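Long-range contact in Phikz039 (PDB 3ZBQ), which is a phage-encoded protein of the tubulin and FtsZ family, known as PhuZ, and binds guanosine-5'-diphosphate: residues A[4-16]-A[92-104]. Sequence-based numbering, arbitrary orientation.
Sequences KVKTRIYFCGGAG and FPAGDTNIVVYSM. With GDP (guanosine-5'-diphosphate), chain B.
Tyr10 and Val100 are paired in register on adjacent parallel strands, 7-12 and 97-103, in the sheet of a tubulin-like nucleotide-binding domain. Backbone bonds alternate between them from Arg8 N to Cys12 N, and Tyr10 contributes two, its N to Ile99 O (2.7 Å) and its O to Val101 N.

Polar side chains secure the connection from helix 85-91 into strand 97-103. The phenol of Tyr10, reaching across to the chain that leads into strand 97-103, donates from OH to Phe92 O (2.7 Å), while Asn98 OD1 lies at the ring edge, in its plane. Arg8 bends at chi2 and chi3 (78° and 67°), which brings NE almost straight onto Pro93 O at 2.9 Å; Val5 CG2 lies over the rim of one guanidinium face. Asn98 binds Gly95 through both amide ends, OD1 accepting from its N. Thr97 grips Lys6 O twice, with N and OG1 (2.8 Å) arriving from opposite faces of the carbonyl plane.

On the face of Ile9, branched and aromatic side chains make an apolar patch that continues onto Val30 and Val130 of the flanking strands: Ile9 CG2 meets Val101 CG2 at 4.1 Å, and Phe11 CD1 rests against Val101 CB at 3.7 Å.

At the C-terminal ends of the strands, Gly14 N and Ala15 N bind GDP O1B and O2A, and Ser103 OG also donates to O2A (2.8 Å). Gly13 and Gly14 suit their places because a CB on either would run into a phosphate oxygen; Ser103 offers a short hydroxyl. The pairing, which runs up to Cys12 N to Val101 O, probably holds the start of helix 13-23 and Ser103 in place about the phosphates.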
ATOM      1  N   LYS A   4      11.676 -17.735  10.439  1.00 18.72           N
ATOM      2  CA  LYS A   4      11.013 -16.603   9.798  1.00 16.50           C
ATOM      3  C   LYS A   4      11.455 -15.321  10.472  1.00 14.62           C
ATOM      4  O   LYS A   4      11.576 -15.278  11.691  1.00 14.47           O
ATOM      5  CB  LYS A   4       9.488 -16.720   9.912  1.00 15.16           C
ATOM      6  CG  LYS A   4       8.841 -17.743   8.986  1.00 17.67           C
ATOM      7  CD  LYS A   4       7.346 -17.922   9.279  1.00 16.52           C
ATOM      8  CE  LYS A   4       6.499 -16.761   8.756  1.00 14.32           C
ATOM      9  NZ  LYS A   4       5.048 -17.115   8.769  1.00 14.62           N
ATOM     10  N   VAL A   5      11.687 -14.270   9.688  1.00 11.73           N
ATOM     11  CA  VAL A   5      11.981 -12.968  10.275  1.00  9.77           C
ATOM     12  C   VAL A   5      10.720 -12.446  10.964  1.00 10.23           C
ATOM     13  O   VAL A   5       9.615 -12.876  10.634  1.00 11.82           O
ATOM     14  CB  VAL A   5      12.483 -11.965   9.218  1.00 13.31           C
ATOM     15  CG1 VAL A   5      13.809 -12.437   8.632  1.00 15.04           C
ATOM     16  CG2 VAL A   5      11.446 -11.780   8.111  1.00  8.92           C
ATOM     17  N   LYS A   6      10.885 -11.548  11.934  1.00  8.23           N
ATOM     18  CA  LYS A   6       9.740 -10.978  12.637  1.00 11.40           C
ATOM     19  C   LYS A   6       8.860 -10.141  11.708  1.00  7.70           C
ATOM     20  O   LYS A   6       7.634 -10.266  11.710  1.00  6.41           O
ATOM     21  CB  LYS A   6      10.197 -10.145  13.833  1.00 11.39           C
ATOM     22  CG  LYS A   6      10.933 -10.967  14.893  1.00 14.11           C
ATOM     23  CD  LYS A   6      11.437 -10.090  16.024  1.00 17.87           C
ATOM     24  CE  LYS A   6      12.196 -10.925  17.049  1.00 21.78           C
ATOM     25  NZ  LYS A   6      12.519 -10.118  18.263  1.00 26.26           N
ATOM     26  N   THR A   7       9.494  -9.295  10.906  1.00  8.93           N
ATOM     27  CA  THR A   7       8.764  -8.452   9.976  1.00  5.98           C
ATOM     28  C   THR A   7       9.535  -8.363   8.663  1.00  7.41           C
ATOM     29  O   THR A   7      10.696  -7.946   8.658  1.00  9.42           O
ATOM     30  CB  THR A   7       8.594  -7.021  10.528  1.00  7.43           C
ATOM     31  OG1 THR A   7       7.896  -7.058  11.784  1.00  8.16           O
ATOM     32  CG2 THR A   7       7.827  -6.159   9.540  1.00  7.31           C
ATOM     33  N   ARG A   8       8.904  -8.785   7.568  1.00  4.68           N
ATOM     34  CA  ARG A   8       9.461  -8.570   6.231  1.00  7.31           C
ATOM     35  C   ARG A   8       8.772  -7.363   5.618  1.00  6.47           C
ATOM     36  O   ARG A   8       7.538  -7.271   5.611  1.00  5.37           O
ATOM     37  CB  ARG A   8       9.237  -9.798   5.328  1.00  9.22           C
ATOM     38  CG  ARG A   8       9.870  -9.700   3.918  1.00  9.49           C
ATOM     39  CD  ARG A   8      11.380  -9.957   3.944  1.00 11.25           C
ATOM     40  NE  ARG A   8      11.689 -11.342   4.300  1.00 12.71           N
ATOM     41  CZ  ARG A   8      12.893 -11.772   4.667  1.00 13.55           C
ATOM     42  NH1 ARG A   8      13.906 -10.926   4.732  1.00 15.15           N
ATOM     43  NH2 ARG A   8      13.080 -13.051   4.985  1.00 17.01           N
ATOM     44  N   ILE A   9       9.554  -6.430   5.094  1.00  8.84           N
ATOM     45  CA  ILE A   9       8.961  -5.300   4.403  1.00  5.86           C
ATOM     46  C   ILE A   9       9.279  -5.407   2.918  1.00  7.60           C
ATOM     47  O   ILE A   9      10.438  -5.588   2.544  1.00  8.15           O
ATOM     48  CB  ILE A   9       9.472  -3.967   4.957  1.00  5.65           C
ATOM     49  CG1 ILE A   9       9.328  -3.942   6.493  1.00  8.55           C
ATOM     50  CG2 ILE A   9       8.727  -2.823   4.304  1.00  7.32           C
ATOM     51  CD1 ILE A   9       9.746  -2.605   7.147  1.00  6.39           C
ATOM     52  N   TYR A  10       8.239  -5.334   2.090  1.00  3.96           N
ATOM     53  CA  TYR A  10       8.383  -5.403   0.634  1.00  7.09           C
ATOM     54  C   TYR A  10       8.146  -4.022   0.043  1.00  5.04           C
ATOM     55  O   TYR A  10       7.007  -3.521   0.058  1.00  4.51           O
ATOM     56  CB  TYR A  10       7.355  -6.380   0.038  1.00  6.37           C
ATOM     57  CG  TYR A  10       7.452  -7.813   0.535  1.00  5.53           C
ATOM     58  CD1 TYR A  10       6.846  -8.200   1.722  1.00  7.25           C
ATOM     59  CD2 TYR A  10       8.114  -8.781  -0.209  1.00  7.48           C
ATOM     60  CE1 TYR A  10       6.916  -9.518   2.168  1.00  6.52           C
ATOM     61  CE2 TYR A  10       8.193 -10.094   0.228  1.00  6.97           C
ATOM     62  CZ  TYR A  10       7.592 -10.453   1.416  1.00  7.88           C
ATOM     63  OH  TYR A  10       7.680 -11.760   1.849  1.00  8.11           O
ATOM     64  N   PHE A  11       9.205  -3.414  -0.496  1.00  6.77           N
ATOM     65  CA  PHE A  11       9.112  -2.103  -1.123  1.00  6.74           C
ATOM     66  C   PHE A  11       8.970  -2.313  -2.630  1.00  5.28           C
ATOM     67  O   PHE A  11       9.863  -2.874  -3.260  1.00  6.38           O
ATOM     68  CB  PHE A  11      10.374  -1.276  -0.836  1.00  6.08           C
ATOM     69  CG  PHE A  11      10.499  -0.824   0.601  1.00  7.12           C
ATOM     70  CD1 PHE A  11       9.616   0.118   1.127  1.00  6.12           C
ATOM     71  CD2 PHE A  11      11.499  -1.337   1.422  1.00  6.03           C
ATOM     72  CE1 PHE A  11       9.727   0.536   2.451  1.00  6.18           C
ATOM     73  CE2 PHE A  11      11.618  -0.926   2.747  1.00  6.85           C
ATOM     74  CZ  PHE A  11      10.736   0.006   3.265  1.00  6.41           C
ATOM     75  N   CYS A  12       7.845  -1.876  -3.197  1.00  4.79           N
ATOM     76  CA  CYS A  12       7.503  -2.198  -4.578  1.00  5.76           C
ATOM     77  C   CYS A  12       7.307  -0.959  -5.441  1.00  5.63           C
ATOM     78  O   CYS A  12       6.607  -0.013  -5.050  1.00  5.25           O
ATOM     79  CB  CYS A  12       6.233  -3.059  -4.645  1.00  3.86           C
ATOM     80  SG  CYS A  12       6.231  -4.489  -3.550  1.00  6.55           S
ATOM     81  N   GLY A  13       7.905  -0.985  -6.625  1.00  6.59           N
ATOM     82  CA  GLY A  13       7.793   0.117  -7.568  1.00  6.22           C
ATOM     83  C   GLY A  13       8.567   1.337  -7.103  1.00  7.10           C
ATOM     84  O   GLY A  13       9.221   1.290  -6.066  1.00  6.65           O
ATOM     85  N   GLY A  14       8.476   2.431  -7.854  1.00  6.52           N
ATOM     86  CA  GLY A  14       9.239   3.634  -7.553  1.00  5.76           C
ATOM     87  C   GLY A  14       8.995   4.219  -6.173  1.00  7.30           C
ATOM     88  O   GLY A  14       9.940   4.459  -5.420  1.00  6.78           O
ATOM     89  N   ALA A  15       7.729   4.439  -5.833  1.00  5.95           N
ATOM     90  CA  ALA A  15       7.397   5.040  -4.553  1.00  6.03           C
ATOM     91  C   ALA A  15       7.925   4.151  -3.435  1.00  4.87           C
ATOM     92  O   ALA A  15       8.426   4.648  -2.436  1.00  5.90           O
ATOM     93  CB  ALA A  15       5.894   5.240  -4.412  1.00  7.37           C
ATOM     94  N   GLY A  16       7.820   2.841  -3.622  1.00  6.05           N
ATOM     95  CA  GLY A  16       8.289   1.883  -2.627  1.00  5.47           C
ATOM     96  C   GLY A  16       9.793   1.985  -2.465  1.00  7.08           C
ATOM     97  O   GLY A  16      10.297   2.001  -1.347  1.00  7.04           O
ATOM     98  N   PHE A  92      12.052 -14.082  -1.198  1.00 10.31           N
ATOM     99  CA  PHE A  92      11.969 -13.217  -0.023  1.00  9.74           C
ATOM    100  C   PHE A  92      10.828 -13.727   0.842  1.00 12.32           C
ATOM    101  O   PHE A  92       9.717 -13.193   0.797  1.00  9.19           O
ATOM    102  CB  PHE A  92      11.703 -11.760  -0.443  1.00 10.17           C
ATOM    103  CG  PHE A  92      12.845 -11.120  -1.196  1.00 11.84           C
ATOM    104  CD1 PHE A  92      14.140 -11.160  -0.683  1.00 12.63           C
ATOM    105  CD2 PHE A  92      12.628 -10.480  -2.407  1.00 13.32           C
ATOM    106  CE1 PHE A  92      15.198 -10.573  -1.368  1.00 15.98           C
ATOM    107  CE2 PHE A  92      13.685  -9.885  -3.100  1.00 14.02           C
ATOM    108  CZ  PHE A  92      14.976  -9.946  -2.582  1.00 11.66           C
ATOM    109  N   PRO A  93      11.089 -14.780   1.625  1.00 10.15           N
ATOM    110  CA  PRO A  93       9.973 -15.442   2.313  1.00 11.16           C
ATOM    111  C   PRO A  93       9.282 -14.537   3.331  1.00  9.43           C
ATOM    112  O   PRO A  93       9.900 -13.615   3.886  1.00  9.17           O
ATOM    113  CB  PRO A  93      10.638 -16.647   2.997  1.00 15.04           C
ATOM    114  CG  PRO A  93      12.092 -16.330   3.047  1.00 15.68           C
ATOM    115  CD  PRO A  93      12.374 -15.469   1.849  1.00 12.16           C
ATOM    116  N   ALA A  94       7.992 -14.788   3.535  1.00 10.83           N
ATOM    117  CA  ALA A  94       7.175 -14.023   4.475  1.00 12.22           C
ATOM    118  C   ALA A  94       7.761 -14.010   5.874  1.00 11.65           C
ATOM    119  O   ALA A  94       8.344 -14.999   6.325  1.00  9.50           O
ATOM    120  CB  ALA A  94       5.758 -14.589   4.530  1.00  9.16           C
ATOM    121  N   GLY A  95       7.583 -12.888   6.569  1.00  8.94           N
ATOM    122  CA  GLY A  95       7.905 -12.818   7.983  1.00 10.14           C
ATOM    123  C   GLY A  95       6.697 -13.162   8.842  1.00  9.33           C
ATOM    124  O   GLY A  95       5.606 -13.414   8.312  1.00  7.85           O
ATOM    125  N   ASP A  96       6.874 -13.175  10.163  1.00  8.98           N
ATOM    126  CA  ASP A  96       5.739 -13.343  11.069  1.00  8.22           C
ATOM    127  C   ASP A  96       4.697 -12.248  10.825  1.00  8.43           C
ATOM    128  O   ASP A  96       3.496 -12.482  10.952  1.00  5.35           O
ATOM    129  CB  ASP A  96       6.192 -13.326  12.538  1.00  9.43           C
ATOM    130  CG  ASP A  96       6.958 -14.580  12.936  1.00 11.72           C
ATOM    131  OD1 ASP A  96       6.640 -15.676  12.418  1.00 13.82           O
ATOM    132  OD2 ASP A  96       7.871 -14.464  13.784  1.00 12.78           O
ATOM    133  N   THR A  97       5.176 -11.061  10.447  1.00  8.25           N
ATOM    134  CA  THR A  97       4.329  -9.974   9.972  1.00  6.14           C
ATOM    135  C   THR A  97       4.936  -9.461   8.676  1.00  5.35           C
ATOM    136  O   THR A  97       6.124  -9.665   8.424  1.00  4.75           O
ATOM    137  CB  THR A  97       4.250  -8.818  10.983  1.00  4.94           C
ATOM    138  OG1 THR A  97       5.578  -8.404  11.343  1.00  5.72           O
ATOM    139  CG2 THR A  97       3.495  -9.261  12.236  1.00  6.64           C
ATOM    140  N   ASN A  98       4.123  -8.817   7.845  1.00  4.93           N
ATOM    141  CA  ASN A  98       4.591  -8.388   6.531  1.00  5.24           C
ATOM    142  C   ASN A  98       4.023  -7.033   6.179  1.00  4.76           C
ATOM    143  O   ASN A  98       2.824  -6.789   6.355  1.00  5.65           O
ATOM    144  CB  ASN A  98       4.196  -9.411   5.468  1.00  5.45           C
ATOM    145  CG  ASN A  98       4.779 -10.772   5.747  1.00  6.08           C
ATOM    146  OD1 ASN A  98       5.906 -11.056   5.335  1.00  4.86           O
ATOM    147  ND2 ASN A  98       4.048 -11.602   6.515  1.00  4.65           N
ATOM    148  N   ILE A  99       4.882  -6.151   5.680  1.00  5.51           N
ATOM    149  CA  ILE A  99       4.455  -4.817   5.318  1.00  3.33           C
ATOM    150  C   ILE A  99       4.824  -4.627   3.856  1.00  4.13           C
ATOM    151  O   ILE A  99       5.950  -4.889   3.469  1.00  3.33           O
ATOM    152  CB  ILE A  99       5.140  -3.732   6.182  1.00  4.06           C
ATOM    153  CG1 ILE A  99       4.923  -4.026   7.673  1.00  3.32           C
ATOM    154  CG2 ILE A  99       4.596  -2.347   5.835  1.00  3.89           C
ATOM    155  CD1 ILE A  99       5.554  -3.016   8.612  1.00  4.33           C
ATOM    156  N   VAL A 100       3.847  -4.239   3.051  1.00  2.93           N
ATOM    157  CA  VAL A 100       4.059  -4.030   1.619  1.00  3.76           C
ATOM    158  C   VAL A 100       3.776  -2.564   1.273  1.00  3.87           C
ATOM    159  O   VAL A 100       2.703  -2.040   1.596  1.00  3.15           O
ATOM    160  CB  VAL A 100       3.138  -4.962   0.788  1.00  3.91           C
ATOM    161  CG1 VAL A 100       3.516  -4.925  -0.698  1.00  3.58           C
ATOM    162  CG2 VAL A 100       3.217  -6.390   1.298  1.00  4.11           C
ATOM    163  N   VAL A 101       4.716  -1.916   0.575  1.00  6.56           N
ATOM    164  CA  VAL A 101       4.682  -0.464   0.374  1.00  3.13           C
ATOM    165  C   VAL A 101       4.721  -0.114  -1.101  1.00  3.92           C
ATOM    166  O   VAL A 101       5.612  -0.584  -1.817  1.00  5.28           O
ATOM    167  CB  VAL A 101       5.888   0.220   1.060  1.00  3.05           C
ATOM    168  CG1 VAL A 101       5.762   1.728   1.014  1.00  3.45           C
ATOM    169  CG2 VAL A 101       6.009  -0.263   2.513  1.00  4.08           C
ATOM    170  N   TYR A 102       3.765   0.706  -1.554  1.00  3.00           N
ATOM    171  CA  TYR A 102       3.638   1.032  -2.991  1.00  3.06           C
ATOM    172  C   TYR A 102       2.634   2.148  -3.255  1.00  4.47           C
ATOM    173  O   TYR A 102       1.750   2.418  -2.439  1.00  4.69           O
ATOM    174  CB  TYR A 102       3.204  -0.217  -3.781  1.00  3.83           C
ATOM    175  CG  TYR A 102       1.982  -0.907  -3.193  1.00  3.77           C
ATOM    176  CD1 TYR A 102       2.109  -1.794  -2.130  1.00  4.09           C
ATOM    177  CD2 TYR A 102       0.705  -0.674  -3.704  1.00  4.19           C
ATOM    178  CE1 TYR A 102       1.009  -2.423  -1.583  1.00  4.98           C
ATOM    179  CE2 TYR A 102      -0.411  -1.309  -3.164  1.00  5.44           C
ATOM    180  CZ  TYR A 102      -0.248  -2.181  -2.105  1.00  4.79           C
ATOM    181  OH  TYR A 102      -1.337  -2.824  -1.538  1.00  5.22           O
ATOM    182  N   SER A 103       2.761   2.799  -4.411  1.00  3.36           N
ATOM    183  CA  SER A 103       1.789   3.802  -4.808  1.00  4.00           C
ATOM    184  C   SER A 103       0.598   3.129  -5.481  1.00  4.04           C
ATOM    185  O   SER A 103       0.717   2.027  -6.014  1.00  5.35           O
ATOM    186  CB  SER A 103       2.425   4.784  -5.787  1.00  4.17           C
ATOM    187  OG  SER A 103       2.851   4.102  -6.951  1.00  6.24           O
ATOM    188  N   MET A 104      -0.544   3.807  -5.477  1.00  3.53           N
ATOM    189  CA  MET A 104      -1.724   3.320  -6.180  1.00  3.15           C
ATOM    190  C   MET A 104      -1.828   3.852  -7.614  1.00  3.75           C
ATOM    191  O   MET A 104      -2.502   3.253  -8.456  1.00  4.02           O
ATOM    192  CB  MET A 104      -2.977   3.722  -5.407  1.00  3.56           C
ATOM    193  CG  MET A 104      -3.058   3.064  -4.050  1.00  2.81           C
ATOM    194  SD  MET A 104      -4.304   3.826  -2.979  1.00  7.35           S
ATOM    195  CE  MET A 104      -5.812   3.389  -3.836  1.00  2.82           C
TER
HETATM  196  PB  GDP B 999       5.533   2.671 -10.226  1.00  5.43           P
HETATM  197  O1B GDP B 999       7.036   2.556 -10.260  1.00  3.97           O
HETATM  198  O2B GDP B 999       4.969   1.892  -9.054  1.00  4.08           O
HETATM  199  O3B GDP B 999       4.905   2.208 -11.517  1.00  6.22           O
HETATM  200  O3A GDP B 999       5.075   4.201 -10.039  1.00  4.77           O
HETATM  201  PA  GDP B 999       5.704   5.261  -9.006  1.00  5.97           P
HETATM  202  O1A GDP B 999       7.162   5.597  -9.209  1.00  7.91           O
HETATM  203  O2A GDP B 999       5.436   4.818  -7.583  1.00  4.93           O
HETATM  204  O5' GDP B 999       4.842   6.565  -9.326  1.00  8.74           O
HETATM  205  C5' GDP B 999       3.420   6.542  -9.286  1.00  6.18           C
HETATM  206  C4' GDP B 999       2.927   7.740  -8.478  1.00  6.92           C
HETATM  207  O4' GDP B 999       3.286   7.567  -7.107  1.00  6.27           O
HETATM  208  C3' GDP B 999       3.558   9.059  -8.880  1.00  8.12           C
HETATM  209  O3' GDP B 999       2.808   9.663  -9.947  1.00  9.02           O
HETATM  210  C2' GDP B 999       3.490   9.864  -7.605  1.00  8.27           C
HETATM  211  O2' GDP B 999       2.183  10.425  -7.467  1.00  6.67           O
HETATM  212  C1' GDP B 999       3.583   8.828  -6.508  1.00  6.84           C
HETATM  213  N9  GDP B 999       4.947   8.723  -5.948  1.00  8.52           N
HETATM  214  C8  GDP B 999       6.046   8.197  -6.522  1.00  9.03           C
HETATM  215  N7  GDP B 999       7.108   8.262  -5.683  1.00  9.76           N
HETATM  216  C5  GDP B 999       6.685   8.825  -4.532  1.00 10.34           C
HETATM  217  C6  GDP B 999       7.278   9.192  -3.226  1.00 11.69           C
HETATM  218  O6  GDP B 999       8.489   8.965  -2.974  1.00 12.38           O
HETATM  219  N1  GDP B 999       6.463   9.757  -2.316  1.00 10.51           N
HETATM  220  C2  GDP B 999       5.158  10.005  -2.555  1.00  9.47           C
HETATM  221  N2  GDP B 999       4.392  10.592  -1.602  1.00  8.51           N
HETATM  222  N3  GDP B 999       4.555   9.696  -3.722  1.00 10.14           N
HETATM  223  C4  GDP B 999       5.259   9.119  -4.720  1.00 10.66           C
HETATM  224  O   HOH W   1       4.507 -16.835  11.351  1.00 13.71           O
HETATM  225  O   HOH W   2      10.068 -15.513  13.734  1.00 16.10           O
HETATM  226  O   HOH W   3      11.083 -14.877   6.848  1.00  9.95           O
HETATM  227  O   HOH W   4       5.107   2.144  -6.103  1.00  3.76           O